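Tyrocidine synthetase 3 (Brevibacillus brevis, PDB 2JGP) probably forms peptide bonds during nonribosomal synthesis of the antibiotic tyrocidine, here as a peptidyl carrier domain joined to a condensation domain. Local coordinates at residues E148-S153 with N164-V169; S101-R105 with P408-L412. All coordinates share one frame; numbering follows the deposited sequence.

Along the chain, the order is 101-105, 148-153, 164-169 and 408-412, so the hairpin of contact 1 is nested inside the long loop that contact 2 closes. The two centres are about 22 Å apart; the nearest atoms are separated by about 5 Å and do not touch. Helix 253-263 borders both: Lys254 pairs with Glu148 of contact 1, while Gln260 meets Ser101 and Pro408 of contact 2. Lys104 also forms a salt bridge to Glu160 on strand 160-165, the hairpin's second strand. Contact 1 is local to the N-terminal half of the condensation domain, whereas contact 2 ties that half to the C-terminal one.

Contact 1 of 2, residues E148-S153 with N164-V169; sequences ESLRTS and NIHEDV
Ser153 OG and His166 NE2 are hydrogen-bonded, 2.7 Å apart. The serine hydroxyl sits between its backbone N and carbonyl carbon (chi1 67°), turned onto the edge of the imidazole. Arg151 O also lies at this ring edge, and His166 N bonds to Arg151 O at 2.8 Å. Asn164 OD1 stands over one face of the ring, off its centre.

Arg151 reaches the backbone of the same histidine: a bend at chi3 (-75°) brings Arg151 NH1 within 3.0 Å of His166 O, which lies almost in the guanidinium plane. The other nitrogens point back to helix 133-146, NE bonding to Ile144 O and NH2 weakly to Ala145 O. The Val169 side chain crosses that of Arg151 at about a right angle, with Val169 CG2 3.9 Å from Arg151 CG.

This is the open end of the antiparallel hairpin formed by strands 152-157 and 160-165, entered through the HExLRT sequence of condensation domains. Ser153 and Asn164 form a hydrogen-bonded pair, Thr152 and Ile165 a non-hydrogen-bonded one.

On the Thr152 face, Ile165 lies alongside the threonine and sets its CD1 3.2 Å from Thr152 OG1. Thr152 OG1 donates to Glu148 O at 2.7 Å, while Arg151 N approaches the carbonyl from the opposite face. Ile165 CG2 rests 3.9 Å from Glu148 CD, the two side chains crossing near a right angle; the carboxylate itself is salt-bridged to Lys254.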
ATOM      1  N   GLU A 148     -12.876   9.653 -13.368  1.00 60.85           N
ATOM      2  CA  GLU A 148     -12.718  11.100 -13.195  1.00 60.80           C
ATOM      3  C   GLU A 148     -11.271  11.515 -12.993  1.00 60.70           C
ATOM      4  O   GLU A 148     -10.896  12.637 -13.347  1.00 60.79           O
ATOM      5  CB  GLU A 148     -13.541  11.628 -12.012  1.00 61.30           C
ATOM      6  CG  GLU A 148     -14.983  11.921 -12.328  1.00 62.94           C
ATOM      7  CD  GLU A 148     -15.708  12.673 -11.215  1.00 65.28           C
ATOM      8  OE1 GLU A 148     -15.152  12.842 -10.104  1.00 65.71           O
ATOM      9  OE2 GLU A 148     -16.858  13.087 -11.464  1.00 68.31           O
ATOM     10  N   SER A 149     -10.465  10.634 -12.405  1.00 60.13           N
ATOM     11  CA  SER A 149      -9.047  10.929 -12.210  1.00 59.91           C
ATOM     12  C   SER A 149      -8.328  11.152 -13.546  1.00 59.25           C
ATOM     13  O   SER A 149      -7.366  11.915 -13.615  1.00 59.36           O
ATOM     14  CB  SER A 149      -8.366   9.822 -11.407  1.00 60.00           C
ATOM     15  OG  SER A 149      -8.797   9.859 -10.051  1.00 60.78           O
ATOM     16  N   LEU A 150      -8.805  10.499 -14.602  1.00 58.97           N
ATOM     17  CA  LEU A 150      -8.246  10.695 -15.945  1.00 58.69           C
ATOM     18  C   LEU A 150      -8.783  11.953 -16.649  1.00 58.75           C
ATOM     19  O   LEU A 150      -8.390  12.249 -17.787  1.00 58.37           O
ATOM     20  CB  LEU A 150      -8.509   9.460 -16.819  1.00 58.69           C
ATOM     21  CG  LEU A 150      -7.893   8.151 -16.313  1.00 58.93           C
ATOM     22  CD1 LEU A 150      -8.135   7.030 -17.313  1.00 59.55           C
ATOM     23  CD2 LEU A 150      -6.391   8.317 -16.018  1.00 59.50           C
ATOM     24  N   ARG A 151      -9.689  12.674 -15.991  1.00 58.62           N
ATOM     25  CA  ARG A 151     -10.177  13.960 -16.488  1.00 58.78           C
ATOM     26  C   ARG A 151      -9.888  15.080 -15.483  1.00 58.55           C
ATOM     27  O   ARG A 151     -10.515  16.138 -15.520  1.00 58.27           O
ATOM     28  CB  ARG A 151     -11.674  13.864 -16.788  1.00 58.81           C
ATOM     29  CG  ARG A 151     -11.971  12.946 -17.969  1.00 60.03           C
ATOM     30  CD  ARG A 151     -13.462  12.757 -18.227  1.00 60.43           C
ATOM     31  NE  ARG A 151     -14.112  11.858 -17.261  1.00 61.24           N
ATOM     32  CZ  ARG A 151     -14.970  12.229 -16.313  1.00 61.40           C
ATOM     33  NH1 ARG A 151     -15.308  13.503 -16.142  1.00 61.40           N
ATOM     34  NH2 ARG A 151     -15.497  11.312 -15.517  1.00 62.50           N
ATOM     35  N   THR A 152      -8.921  14.843 -14.601  1.00 58.29           N
ATOM     36  CA  THR A 152      -8.577  15.783 -13.548  1.00 58.05           C
ATOM     37  C   THR A 152      -7.299  16.540 -13.902  1.00 58.02           C
ATOM     38  O   THR A 152      -6.303  15.935 -14.281  1.00 57.69           O
ATOM     39  CB  THR A 152      -8.347  15.063 -12.215  1.00 58.29           C
ATOM     40  OG1 THR A 152      -9.552  14.407 -11.815  1.00 58.84           O
ATOM     41  CG2 THR A 152      -7.924  16.052 -11.129  1.00 57.57           C
ATOM     42  N   SER A 153      -7.351  17.863 -13.776  1.00 58.07           N
ATOM     43  CA  SER A 153      -6.169  18.708 -13.854  1.00 57.98           C
ATOM     44  C   SER A 153      -6.033  19.403 -12.512  1.00 58.23           C
ATOM     45  O   SER A 153      -6.931  19.314 -11.673  1.00 57.64           O
ATOM     46  CB  SER A 153      -6.306  19.736 -14.972  1.00 58.05           C
ATOM     47  OG  SER A 153      -7.327  20.684 -14.697  1.00 58.25           O
ATOM     48  N   ASN A 164      -9.315  20.029 -10.546  1.00 59.89           N
ATOM     49  CA  ASN A 164     -10.226  20.601 -11.519  1.00 60.18           C
ATOM     50  C   ASN A 164     -10.721  19.451 -12.388  1.00 60.60           C
ATOM     51  O   ASN A 164      -9.963  18.880 -13.165  1.00 60.42           O
ATOM     52  CB  ASN A 164      -9.497  21.672 -12.338  1.00 60.43           C
ATOM     53  CG  ASN A 164     -10.428  22.494 -13.213  1.00 61.21           C
ATOM     54  OD1 ASN A 164     -11.621  22.221 -13.309  1.00 62.09           O
ATOM     55  ND2 ASN A 164      -9.869  23.513 -13.867  1.00 63.08           N
ATOM     56  N   ILE A 165     -11.989  19.087 -12.217  1.00 60.83           N
ATOM     57  CA  ILE A 165     -12.559  17.922 -12.894  1.00 61.40           C
ATOM     58  C   ILE A 165     -13.221  18.386 -14.178  1.00 61.56           C
ATOM     59  O   ILE A 165     -14.103  19.249 -14.144  1.00 61.82           O
ATOM     60  CB  ILE A 165     -13.620  17.211 -12.017  1.00 61.50           C
ATOM     61  CG1 ILE A 165     -13.093  16.983 -10.597  1.00 62.84           C
ATOM     62  CG2 ILE A 165     -14.039  15.890 -12.646  1.00 61.60           C
ATOM     63  CD1 ILE A 165     -11.875  16.147 -10.523  1.00 63.86           C
ATOM     64  N   HIS A 166     -12.802  17.811 -15.305  1.00 61.56           N
ATOM     65  CA  HIS A 166     -13.320  18.220 -16.604  1.00 61.78           C
ATOM     66  C   HIS A 166     -14.366  17.254 -17.144  1.00 62.39           C
ATOM     67  O   HIS A 166     -14.173  16.042 -17.164  1.00 61.90           O
ATOM     68  CB  HIS A 166     -12.181  18.393 -17.609  1.00 61.54           C
ATOM     69  CG  HIS A 166     -11.174  19.419 -17.194  1.00 61.14           C
ATOM     70  ND1 HIS A 166     -11.320  20.761 -17.474  1.00 60.33           N
ATOM     71  CD2 HIS A 166     -10.015  19.300 -16.507  1.00 60.65           C
ATOM     72  CE1 HIS A 166     -10.287  21.423 -16.984  1.00 61.33           C
ATOM     73  NE2 HIS A 166      -9.478  20.560 -16.393  1.00 60.43           N
ATOM     74  N   GLU A 167     -15.499  17.838 -17.510  1.00 63.24           N
ATOM     75  CA  GLU A 167     -16.564  17.219 -18.298  1.00 63.96           C
ATOM     76  C   GLU A 167     -16.062  16.228 -19.363  1.00 63.78           C
ATOM     77  O   GLU A 167     -16.351  15.028 -19.296  1.00 63.77           O
ATOM     78  CB  GLU A 167     -17.403  18.324 -18.988  1.00 64.46           C
ATOM     79  CG  GLU A 167     -17.184  19.796 -18.493  1.00 66.47           C
ATOM     80  CD  GLU A 167     -15.795  20.388 -18.821  1.00 68.38           C
ATOM     81  OE1 GLU A 167     -15.278  20.175 -19.942  1.00 69.22           O
ATOM     82  OE2 GLU A 167     -15.223  21.077 -17.947  1.00 69.94           O
ATOM     83  N   ASP A 168     -15.332  16.757 -20.344  1.00 63.48           N
ATOM     84  CA  ASP A 168     -14.755  15.991 -21.450  1.00 63.39           C
ATOM     85  C   ASP A 168     -13.326  16.475 -21.644  1.00 62.70           C
ATOM     86  O   ASP A 168     -13.022  17.623 -21.329  1.00 62.56           O
ATOM     87  CB  ASP A 168     -15.525  16.235 -22.751  1.00 63.69           C
ATOM     88  CG  ASP A 168     -16.945  15.701 -22.710  1.00 65.05           C
ATOM     89  OD1 ASP A 168     -17.127  14.469 -22.599  1.00 67.61           O
ATOM     90  OD2 ASP A 168     -17.884  16.519 -22.807  1.00 67.19           O
ATOM     91  N   VAL A 169     -12.461  15.612 -22.173  1.00 62.06           N
ATOM     92  CA  VAL A 169     -11.069  15.982 -22.456  1.00 61.40           C
ATOM     93  C   VAL A 169     -10.603  15.391 -23.788  1.00 61.20           C
ATOM     94  O   VAL A 169     -11.092  14.334 -24.200  1.00 61.09           O
ATOM     95  CB  VAL A 169     -10.127  15.496 -21.342  1.00 61.48           C
ATOM     96  CG1 VAL A 169     -10.536  16.094 -20.000  1.00 60.59           C
ATOM     97  CG2 VAL A 169     -10.111  13.959 -21.275  1.00 61.10           C
TER

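Contact 2 of 2, residues S101-R105 with P408-L412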
ATOM      1  N   SER A 101      -4.056  14.687   0.665  1.00 61.89           N
ATOM      2  CA  SER A 101      -2.750  14.963   1.259  1.00 62.58           C
ATOM      3  C   SER A 101      -1.618  14.490   0.341  1.00 62.29           C
ATOM      4  O   SER A 101      -0.660  15.222   0.107  1.00 62.01           O
ATOM      5  CB  SER A 101      -2.651  14.296   2.637  1.00 62.73           C
ATOM      6  OG  SER A 101      -1.402  14.576   3.243  1.00 65.99           O
ATOM      7  N   ALA A 102      -1.752  13.280  -0.201  1.00 62.22           N
ATOM      8  CA  ALA A 102      -0.741  12.712  -1.106  1.00 62.54           C
ATOM      9  C   ALA A 102      -0.602  13.515  -2.404  1.00 62.61           C
ATOM     10  O   ALA A 102       0.506  13.786  -2.855  1.00 62.88           O
ATOM     11  CB  ALA A 102      -1.062  11.257  -1.412  1.00 62.24           C
ATOM     12  N   GLN A 103      -1.728  13.896  -2.996  1.00 62.78           N
ATOM     13  CA  GLN A 103      -1.720  14.774  -4.175  1.00 62.63           C
ATOM     14  C   GLN A 103      -1.051  16.122  -3.897  1.00 63.27           C
ATOM     15  O   GLN A 103      -0.340  16.665  -4.755  1.00 63.56           O
ATOM     16  CB  GLN A 103      -3.141  15.040  -4.646  1.00 62.17           C
ATOM     17  CG  GLN A 103      -3.797  13.915  -5.414  1.00 62.15           C
ATOM     18  CD  GLN A 103      -5.194  14.289  -5.869  1.00 61.75           C
ATOM     19  OE1 GLN A 103      -5.952  14.917  -5.129  1.00 60.96           O
ATOM     20  NE2 GLN A 103      -5.536  13.917  -7.095  1.00 62.33           N
ATOM     21  N   LYS A 104      -1.302  16.680  -2.714  1.00 63.55           N
ATOM     22  CA  LYS A 104      -0.741  17.984  -2.365  1.00 64.58           C
ATOM     23  C   LYS A 104       0.785  17.941  -2.387  1.00 65.09           C
ATOM     24  O   LYS A 104       1.428  18.841  -2.928  1.00 65.28           O
ATOM     25  CB  LYS A 104      -1.235  18.450  -0.996  1.00 64.39           C
ATOM     26  CG  LYS A 104      -0.758  19.853  -0.611  1.00 65.09           C
ATOM     27  CD  LYS A 104      -1.471  20.362   0.616  1.00 66.00           C
ATOM     28  CE  LYS A 104      -1.064  21.777   0.953  1.00 67.31           C
ATOM     29  NZ  LYS A 104      -1.868  22.317   2.076  1.00 68.18           N
ATOM     30  N   ARG A 105       1.355  16.891  -1.801  1.00 65.90           N
ATOM     31  CA  ARG A 105       2.809  16.721  -1.756  1.00 66.46           C
ATOM     32  C   ARG A 105       3.400  16.564  -3.157  1.00 66.31           C
ATOM     33  O   ARG A 105       4.410  17.192  -3.484  1.00 65.87           O
ATOM     34  CB  ARG A 105       3.179  15.517  -0.884  1.00 67.37           C
ATOM     35  CG  ARG A 105       4.665  15.169  -0.918  1.00 69.79           C
ATOM     36  CD  ARG A 105       5.127  14.428   0.321  1.00 73.60           C
ATOM     37  NE  ARG A 105       6.578  14.555   0.483  1.00 77.17           N
ATOM     38  CZ  ARG A 105       7.489  13.800  -0.132  1.00 79.38           C
ATOM     39  NH1 ARG A 105       7.124  12.824  -0.962  1.00 80.95           N
ATOM     40  NH2 ARG A 105       8.781  14.018   0.088  1.00 80.37           N
ATOM     41  N   PRO A 408      -2.388  10.787   7.300  1.00 57.36           N
ATOM     42  CA  PRO A 408      -1.411  10.855   6.208  1.00 57.90           C
ATOM     43  C   PRO A 408       0.044  10.840   6.683  1.00 58.16           C
ATOM     44  O   PRO A 408       0.397  11.566   7.613  1.00 58.19           O
ATOM     45  CB  PRO A 408      -1.730  12.198   5.539  1.00 57.83           C
ATOM     46  CG  PRO A 408      -3.151  12.456   5.858  1.00 57.77           C
ATOM     47  CD  PRO A 408      -3.364  11.887   7.227  1.00 57.37           C
ATOM     48  N   PHE A 409       0.870  10.021   6.042  1.00 59.12           N
ATOM     49  CA  PHE A 409       2.303   9.975   6.344  1.00 59.51           C
ATOM     50  C   PHE A 409       2.930  11.368   6.221  1.00 59.97           C
ATOM     51  O   PHE A 409       3.841  11.704   6.966  1.00 60.01           O
ATOM     52  CB  PHE A 409       3.028   8.971   5.435  1.00 59.56           C
ATOM     53  CG  PHE A 409       4.466   8.750   5.815  1.00 59.79           C
ATOM     54  CD1 PHE A 409       4.791   7.983   6.925  1.00 59.27           C
ATOM     55  CD2 PHE A 409       5.492   9.332   5.085  1.00 59.93           C
ATOM     56  CE1 PHE A 409       6.114   7.790   7.290  1.00 59.59           C
ATOM     57  CE2 PHE A 409       6.827   9.140   5.448  1.00 59.85           C
ATOM     58  CZ  PHE A 409       7.136   8.375   6.547  1.00 59.50           C
ATOM     59  N   GLU A 410       2.404  12.178   5.298  1.00 60.69           N
ATOM     60  CA  GLU A 410       2.861  13.560   5.086  1.00 61.06           C
ATOM     61  C   GLU A 410       2.697  14.426   6.331  1.00 61.20           C
ATOM     62  O   GLU A 410       3.551  15.264   6.626  1.00 61.32           O
ATOM     63  CB  GLU A 410       2.092  14.222   3.932  1.00 61.29           C
ATOM     64  CG  GLU A 410       2.337  13.610   2.552  1.00 62.19           C
ATOM     65  CD  GLU A 410       1.493  12.382   2.277  1.00 63.50           C
ATOM     66  OE1 GLU A 410       0.420  12.237   2.903  1.00 64.28           O
ATOM     67  OE2 GLU A 410       1.903  11.559   1.432  1.00 64.45           O
ATOM     68  N   GLU A 411       1.584  14.241   7.040  1.00 61.07           N
ATOM     69  CA  GLU A 411       1.326  14.975   8.275  1.00 61.24           C
ATOM     70  C   GLU A 411       2.262  14.543   9.399  1.00 61.03           C
ATOM     71  O   GLU A 411       2.754  15.382  10.156  1.00 60.49           O
ATOM     72  CB  GLU A 411      -0.133  14.798   8.714  1.00 61.43           C
ATOM     73  CG  GLU A 411      -1.136  15.483   7.805  1.00 62.66           C
ATOM     74  CD  GLU A 411      -0.899  16.974   7.702  1.00 64.54           C
ATOM     75  OE1 GLU A 411      -0.599  17.606   8.740  1.00 65.04           O
ATOM     76  OE2 GLU A 411      -1.010  17.517   6.582  1.00 66.30           O
ATOM     77  N   LEU A 412       2.500  13.236   9.504  1.00 61.00           N
ATOM     78  CA  LEU A 412       3.376  12.690  10.538  1.00 61.24           C
ATOM     79  C   LEU A 412       4.788  13.256  10.435  1.00 61.81           C
ATOM     80  O   LEU A 412       5.365  13.677  11.434  1.00 61.57           O
ATOM     81  CB  LEU A 412       3.430  11.162  10.442  1.00 61.10           C
ATOM     82  CG  LEU A 412       4.321  10.444  11.462  1.00 60.63           C
ATOM     83  CD1 LEU A 412       3.944  10.813  12.889  1.00 59.79           C
ATOM     84  CD2 LEU A 412       4.242   8.940  11.248  1.00 59.81           C
TER
HETATM   85  O   HOH W   1       2.548  12.072  -1.847  1.00 52.03           O
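Glu410 reaches across from the first turn of helix 409-415 to the start of helix 101-113. Its CB passes 3.6 Å from Ser101 OG. The next carbon, Glu410 CG, packs on the aliphatic part of Arg105, 3.7 Å from Arg105 CD. A bend at chi2 (83°) then turns the carboxylate toward the start of helix 101-113, where its carbon CD approaches Ser101 OG and Ala102 CA.

The two oxygens part company there. Glu410 OE1 accepts a hydrogen bond from Ser101 OG at 3.0 Å, and the hydroxyl comes from above the carboxylate plane, 37° out of it. Placed anti to its backbone N (chi1 -179°), Ser101 OG also lies against the proline ring, 3.3 Å from Pro408 CB. Glu410 OE2 turns to Ala102, 3.8 Å from Ala102 CA. A water that donates to Ala102 O at 2.9 Å also reaches OE2, though weakly. The guanidinium of Arg105 makes no salt bridge here: Arg105 NE stays 5.6 Å from Glu410 OE2.

Around the contact, Gln260 OE1 accepts from Ser101 N and Phe269 packs on Pro408. On the side of helix 101-113 that faces away from 408-412, Gln103 NE2 bonds to the backbone O of Ser223, within the HHxxxDG sequence. The pairing brings together the SxAQxR and HQDxPFE sequence motifs of condensation domains, spanning the two halves of their chloramphenicol acetyltransferase-like fold.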